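Local coordinates for nucleoside diphosphate kinase (PDB 1XQI), which transfers the gamma phosphate of ATP to nucleoside diphosphates, probably by a ping-pong mechanism through a phosphorylated enzyme intermediate, at residues A[128-131]-A[132-135]; A[35-38]-A[39-43]; A[186-189]-A[190-194]. The protein carries 6 engineered substitutions. All blocks are in the same frame, centred on the assembly; numbering follows the deposited sequence.

Contact 1. Residues A[128-131]-A[132-135]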
# COMPACT_ATOMS: atom_id res chain seq x y z
N VAL A 128 3.57 -16.26 -10.20
CA VAL A 128 3.58 -15.55 -11.47
C VAL A 128 2.38 -15.96 -12.30
O VAL A 128 1.64 -15.07 -12.78
CB VAL A 128 4.94 -15.72 -12.24
CG1 VAL A 128 4.86 -15.26 -13.71
CG2 VAL A 128 6.04 -14.98 -11.55
N GLU A 129 2.19 -17.27 -12.47
CA GLU A 129 1.01 -17.76 -13.18
C GLU A 129 -0.30 -17.40 -12.44
O GLU A 129 -1.29 -17.02 -13.09
CB GLU A 129 1.00 -19.28 -13.32
CG GLU A 129 2.23 -19.90 -13.80
CD GLU A 129 2.33 -21.34 -13.26
OE1 GLU A 129 3.47 -21.71 -12.81
OE2 GLU A 129 1.28 -22.08 -13.24
N ILE A 130 -0.30 -17.59 -11.11
CA ILE A 130 -1.48 -17.35 -10.25
C ILE A 130 -2.03 -15.94 -10.51
O ILE A 130 -3.19 -15.78 -10.94
CB ILE A 130 -1.17 -17.55 -8.72
CG1 ILE A 130 -0.99 -19.01 -8.35
CG2 ILE A 130 -2.27 -16.89 -7.87
CD1 ILE A 130 -2.01 -19.92 -8.96
N VAL A 131 -1.17 -14.95 -10.26
CA VAL A 131 -1.39 -13.54 -10.57
C VAL A 131 -1.74 -13.26 -12.04
O VAL A 131 -2.67 -12.51 -12.33
CB VAL A 131 -0.19 -12.66 -10.08
CG1 VAL A 131 -0.33 -11.23 -10.52
CG2 VAL A 131 -0.05 -12.78 -8.52
N ARG A 132 -1.02 -13.85 -12.98
CA ARG A 132 -1.49 -13.80 -14.35
C ARG A 132 -2.90 -14.38 -14.55
O ARG A 132 -3.72 -13.79 -15.28
CB ARG A 132 -0.50 -14.46 -15.28
CG ARG A 132 0.64 -13.57 -15.66
CD ARG A 132 1.68 -14.41 -16.38
NE ARG A 132 1.92 -13.87 -17.70
CZ ARG A 132 1.55 -14.47 -18.83
NH1 ARG A 132 0.94 -15.66 -18.79
NH2 ARG A 132 1.81 -13.89 -19.98
N LYS A 133 -3.20 -15.50 -13.90
CA LYS A 133 -4.53 -16.09 -13.98
C LYS A 133 -5.59 -15.15 -13.38
O LYS A 133 -6.63 -14.88 -14.03
CB LYS A 133 -4.59 -17.49 -13.33
CG LYS A 133 -5.84 -18.33 -13.68
CD LYS A 133 -6.07 -19.50 -12.69
CE LYS A 133 -5.91 -19.00 -11.21
NZ LYS A 133 -6.18 -20.04 -10.20
N LEU A 134 -5.34 -14.65 -12.17
CA LEU A 134 -6.29 -13.79 -11.49
C LEU A 134 -6.60 -12.47 -12.24
O LEU A 134 -7.72 -11.95 -12.15
CB LEU A 134 -5.81 -13.48 -10.08
CG LEU A 134 -6.32 -14.33 -8.91
CD1 LEU A 134 -6.45 -15.76 -9.30
CD2 LEU A 134 -5.42 -14.19 -7.66
N VAL A 135 -5.62 -11.96 -12.98
CA VAL A 135 -5.70 -10.65 -13.63
C VAL A 135 -6.52 -10.72 -14.90
O VAL A 135 -7.34 -9.83 -15.16
CB VAL A 135 -4.31 -10.12 -13.91
CG1 VAL A 135 -4.26 -9.17 -15.11
CG2 VAL A 135 -3.76 -9.47 -12.67
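V128 to V131 bond in order to R132 to V135, each carbonyl O accepting the amide N four residues on, from 2.6 Å between E129 O and K133 N to 3.1 Å between V131 O and V135 N. The last of these is the most bent of the four, 139° at the hydrogen. The side chains divide by the face of the helix they serve. V131 and V135 form the sheet-facing row: V131 CG1 lies 4.4 Å from V135 CG2, and V135 CG2 also rests against V131 O at 3.2 Å. Both valines reach strand 17-22 at L20, and V135 additionally touches R149, an ATP-binding residue by similarity. I130 and L134 make a second row, side by side and pointing the same way. With I130 CG2 placed anti to the backbone N, this methyl stands beside the carbonyl carbon and meets L134 CD2 at 4.2 Å. R132 behaves differently. Its CB and CG lie against V128 O, at 3.3 Å and 3.4 Å, and a bend at chi3 (122°) then leads the guanidinium away from the helix. E129, on the exposed side, turns its carboxylate to a salt bridge with R126. The chemistry thus separates two tasks: the valines bury an apolar seam against the sheet, while only the aliphatic stem of R132 is held along the helix and its charged end projects outward, consistent with the role in binding ATP inferred by similarity.

Contact 2. Residues A[35-38]-A[39-43]; sequences IISR and FKKAG. Engineered in segment 39-43: K40 (natural residue Glu).
I36 O is gripped by two successive amides of the following segment: K40 N approaches almost straight, 3.1 Å away with an angle of 177° at the hydrogen, whereas F39 N makes a weak bond from the same distance. One residue on, S37 O takes K41 N at 2.9 Å. The buried side of the helix belongs to I35 and F39, which run side by side in the same direction. The CG2 methyl of I35, anti to its own backbone N, comes to within 3.4 Å of F39 CE1, and the ring also leans obliquely over the end of the I35 carbonyl, its CD1 being 3.3 Å from I35 O. L20, L22 and L122 of the sheet, with I148, close around this pair. On the outer side, K41 stretches beyond CG in an extended chain alongside S37, so that its NZ stands 3.5 Å from S37 OG. R38 takes the other course: bent at chi2 and chi3, it carries its guanidinium to a salt bridge with D151. The engineered K40 sends NZ across the dimer interface, to a salt bridge with D33 and a hydrogen bond to G30 O, both of the second subunit. At the C-terminal end G43 turns to positive phi (105°), where the lack of a CB avoids a collision with the carbonyl O of A42. The helix closes here in a Schellman motif, a common C-terminal cap, whose inner bond runs from G43 N to K40 O at 3.2 Å. Helix 32-42 as a whole packs on the sheet of the ferredoxin-like fold.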
# COMPACT_ATOMS: atom_id res chain seq x y z
N ILE A 35 -8.39 -4.85 -5.31
CA ILE A 35 -7.34 -5.71 -5.91
C ILE A 35 -6.48 -6.45 -4.86
O ILE A 35 -6.20 -7.66 -4.98
CB ILE A 35 -6.50 -4.88 -6.91
CG1 ILE A 35 -7.41 -4.43 -8.06
CG2 ILE A 35 -5.23 -5.65 -7.38
CD1 ILE A 35 -6.68 -3.88 -9.27
N ILE A 36 -6.05 -5.72 -3.83
CA ILE A 36 -5.35 -6.33 -2.73
C ILE A 36 -6.23 -7.43 -2.13
O ILE A 36 -5.74 -8.53 -1.86
CB ILE A 36 -4.95 -5.31 -1.69
CG1 ILE A 36 -3.85 -4.43 -2.29
CG2 ILE A 36 -4.43 -5.99 -0.39
CD1 ILE A 36 -3.33 -3.37 -1.34
N SER A 37 -7.54 -7.19 -1.98
CA SER A 37 -8.38 -8.24 -1.43
C SER A 37 -8.37 -9.60 -2.22
O SER A 37 -8.37 -10.68 -1.63
CB SER A 37 -9.80 -7.73 -1.18
OG SER A 37 -10.69 -8.83 -1.10
N ARG A 38 -8.36 -9.54 -3.54
CA ARG A 38 -8.34 -10.78 -4.33
C ARG A 38 -7.07 -11.58 -4.08
O ARG A 38 -7.13 -12.83 -4.05
CB ARG A 38 -8.52 -10.50 -5.81
CG ARG A 38 -9.38 -9.32 -6.07
CD ARG A 38 -10.82 -9.61 -6.43
NE ARG A 38 -10.87 -10.03 -7.83
CZ ARG A 38 -11.87 -9.83 -8.69
NH1 ARG A 38 -13.01 -9.20 -8.35
NH2 ARG A 38 -11.71 -10.32 -9.91
N PHE A 39 -5.94 -10.90 -3.84
CA PHE A 39 -4.70 -11.63 -3.70
C PHE A 39 -4.61 -12.23 -2.30
O PHE A 39 -4.22 -13.38 -2.12
CB PHE A 39 -3.50 -10.73 -4.03
CG PHE A 39 -3.49 -10.21 -5.47
CD1 PHE A 39 -3.27 -8.86 -5.74
CD2 PHE A 39 -3.69 -11.08 -6.55
CE1 PHE A 39 -3.22 -8.38 -7.08
CE2 PHE A 39 -3.66 -10.62 -7.91
CZ PHE A 39 -3.42 -9.27 -8.17
N LYS A 40 -5.00 -11.45 -1.29
CA LYS A 40 -5.07 -11.91 0.09
C LYS A 40 -5.98 -13.14 0.17
O LYS A 40 -5.65 -14.12 0.83
CB LYS A 40 -5.62 -10.81 1.00
CG LYS A 40 -6.11 -11.36 2.36
CD LYS A 40 -6.74 -10.30 3.23
CE LYS A 40 -8.23 -10.17 3.03
NZ LYS A 40 -8.74 -8.99 3.85
N LYS A 41 -7.12 -13.09 -0.52
CA LYS A 41 -8.03 -14.21 -0.44
C LYS A 41 -7.49 -15.47 -1.06
O LYS A 41 -7.87 -16.54 -0.63
CB LYS A 41 -9.41 -13.86 -0.97
CG LYS A 41 -10.16 -13.17 0.07
CD LYS A 41 -11.30 -12.33 -0.48
CE LYS A 41 -12.07 -11.72 0.73
NZ LYS A 41 -13.19 -10.92 0.23
N ALA A 42 -6.58 -15.36 -2.01
CA ALA A 42 -6.07 -16.53 -2.70
C ALA A 42 -4.97 -17.21 -1.89
O ALA A 42 -4.62 -18.36 -2.14
CB ALA A 42 -5.54 -16.14 -4.10
N GLY A 43 -4.43 -16.48 -0.91
CA GLY A 43 -3.32 -17.01 -0.16
C GLY A 43 -1.99 -16.36 -0.53
O GLY A 43 -0.98 -16.77 -0.05

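Contact 3. Residues A[186-189]-A[190-194]; sequences FWFR and EEEVL
W187 O and E192 OE1 approach to 4.1 Å, two acceptors drawn to the same ammonium group: K50 NZ bonds the carbonyl and makes a long, weak ion pair with the carboxylate. F188, where the chain leaves helix 177-187, directs its side chain toward the second segment. V193 CG2 presses on its CB at 3.5 Å, and E192 OE1 lies near the ring at CD2, with ring and carboxylate planes 62° apart. R189 makes the main polar contact. Bends at chi2 and chi3 fold its chain back until the guanidinium stacks on the E192 carboxylate, the planes only 14° apart. E192 OE1 stands 3.3 Å above the guanidinium plane, over its centre; the salt bridge, 3.5 Å between R189 NH1 and E192 OE1, is therefore one of charge alone, with no N-H aimed at the oxygen. The backbone closes the turn, R189 O accepting E192 N at 3.1 Å from well above the carbonyl plane. Around this tail, W187 meets I59 and F62 of helix 56-62, F188 sits on A48, V119, V121 and L19 of three strands, and L194 bonds through its backbone to V47 of strand 45-52.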
# COMPACT_ATOMS: atom_id res chain seq x y z
N PHE A 186 14.36 -3.90 -9.78
CA PHE A 186 14.17 -2.57 -10.37
C PHE A 186 13.51 -1.57 -9.44
O PHE A 186 13.96 -0.44 -9.36
CB PHE A 186 13.39 -2.65 -11.69
CG PHE A 186 13.21 -1.31 -12.34
CD1 PHE A 186 14.17 -0.80 -13.20
CD2 PHE A 186 12.09 -0.53 -12.03
CE1 PHE A 186 14.02 0.46 -13.77
CE2 PHE A 186 11.92 0.72 -12.60
CZ PHE A 186 12.89 1.22 -13.47
N TRP A 187 12.43 -1.98 -8.75
CA TRP A 187 11.64 -1.12 -7.86
C TRP A 187 12.00 -1.16 -6.37
O TRP A 187 11.65 -0.24 -5.66
CB TRP A 187 10.16 -1.47 -7.96
CG TRP A 187 9.49 -1.09 -9.24
CD1 TRP A 187 9.02 -1.93 -10.21
CD2 TRP A 187 9.19 0.24 -9.67
NE1 TRP A 187 8.47 -1.21 -11.25
CE2 TRP A 187 8.54 0.12 -10.94
CE3 TRP A 187 9.42 1.51 -9.14
CZ2 TRP A 187 8.11 1.24 -11.67
CZ3 TRP A 187 9.00 2.63 -9.86
CH2 TRP A 187 8.36 2.48 -11.13
N PHE A 188 12.64 -2.22 -5.89
CA PHE A 188 12.89 -2.40 -4.45
C PHE A 188 14.35 -2.72 -4.12
O PHE A 188 14.96 -3.60 -4.74
CB PHE A 188 11.95 -3.48 -3.85
CG PHE A 188 10.48 -3.17 -4.01
CD1 PHE A 188 9.74 -3.74 -5.04
CD2 PHE A 188 9.85 -2.26 -3.17
CE1 PHE A 188 8.41 -3.45 -5.23
CE2 PHE A 188 8.50 -1.95 -3.34
CZ PHE A 188 7.77 -2.54 -4.38
N ARG A 189 14.92 -2.01 -3.14
CA ARG A 189 16.20 -2.44 -2.55
C ARG A 189 15.95 -3.73 -1.79
O ARG A 189 14.82 -4.04 -1.45
CB ARG A 189 16.77 -1.39 -1.59
CG ARG A 189 17.42 -0.14 -2.24
CD ARG A 189 16.40 0.98 -2.48
NE ARG A 189 15.77 1.53 -1.25
CZ ARG A 189 14.84 2.50 -1.25
NH1 ARG A 189 14.42 3.04 -2.40
NH2 ARG A 189 14.32 2.95 -0.10
N GLU A 190 16.99 -4.50 -1.52
CA GLU A 190 16.88 -5.72 -0.71
C GLU A 190 16.05 -5.53 0.57
O GLU A 190 15.20 -6.35 0.90
CB GLU A 190 18.28 -6.23 -0.36
CG GLU A 190 18.97 -6.91 -1.53
CD GLU A 190 17.97 -7.77 -2.32
OE1 GLU A 190 17.63 -7.39 -3.47
OE2 GLU A 190 17.49 -8.79 -1.76
N GLU A 191 16.29 -4.40 1.24
CA GLU A 191 15.72 -4.11 2.55
C GLU A 191 14.20 -3.89 2.52
O GLU A 191 13.53 -4.02 3.54
CB GLU A 191 16.42 -2.88 3.18
CG GLU A 191 17.96 -2.94 3.24
CD GLU A 191 18.61 -2.23 2.05
OE1 GLU A 191 18.86 -1.00 2.14
OE2 GLU A 191 18.86 -2.91 1.03
N GLU A 192 13.67 -3.54 1.35
CA GLU A 192 12.24 -3.31 1.20
C GLU A 192 11.44 -4.57 0.85
O GLU A 192 10.23 -4.57 1.04
CB GLU A 192 11.96 -2.22 0.16
CG GLU A 192 12.52 -0.85 0.51
CD GLU A 192 12.04 0.23 -0.46
OE1 GLU A 192 12.49 0.22 -1.64
OE2 GLU A 192 11.22 1.08 -0.03
N VAL A 193 12.09 -5.61 0.33
CA VAL A 193 11.42 -6.88 0.02
C VAL A 193 11.65 -7.79 1.20
O VAL A 193 12.66 -8.50 1.30
CB VAL A 193 11.93 -7.58 -1.28
CG1 VAL A 193 11.18 -8.88 -1.53
CG2 VAL A 193 11.81 -6.66 -2.46
N LEU A 194 10.69 -7.76 2.12
CA LEU A 194 10.94 -8.30 3.44
C LEU A 194 10.63 -9.80 3.68
O LEU A 194 9.48 -10.26 3.50
CB LEU A 194 10.36 -7.36 4.51
CG LEU A 194 9.07 -6.62 4.19
CD1 LEU A 194 7.94 -7.52 4.64
CD2 LEU A 194 9.02 -5.22 4.86

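Contacts 1 and 2 lie on two neighbouring helices, 127-135 and 32-42, packed on the same face of the sheet, and touch directly: L134 CD2 packs on F39 CD2 at 3.7 Å, and F39, V131 and V135 all reach L20 on strand 17-22. Contact 3 lies about 12 Å or more from either, between nearest atoms, and uses the alternate residues of that strand, L19 and I21, so it covers the other face of the sheet. Each contact has a buried side and an exposed one. The helical pair rely on regular backbone bonds and apolar rows, whereas the C-terminal tail, lacking that regularity, relies on a stacked ion pair and one buried phenylalanine.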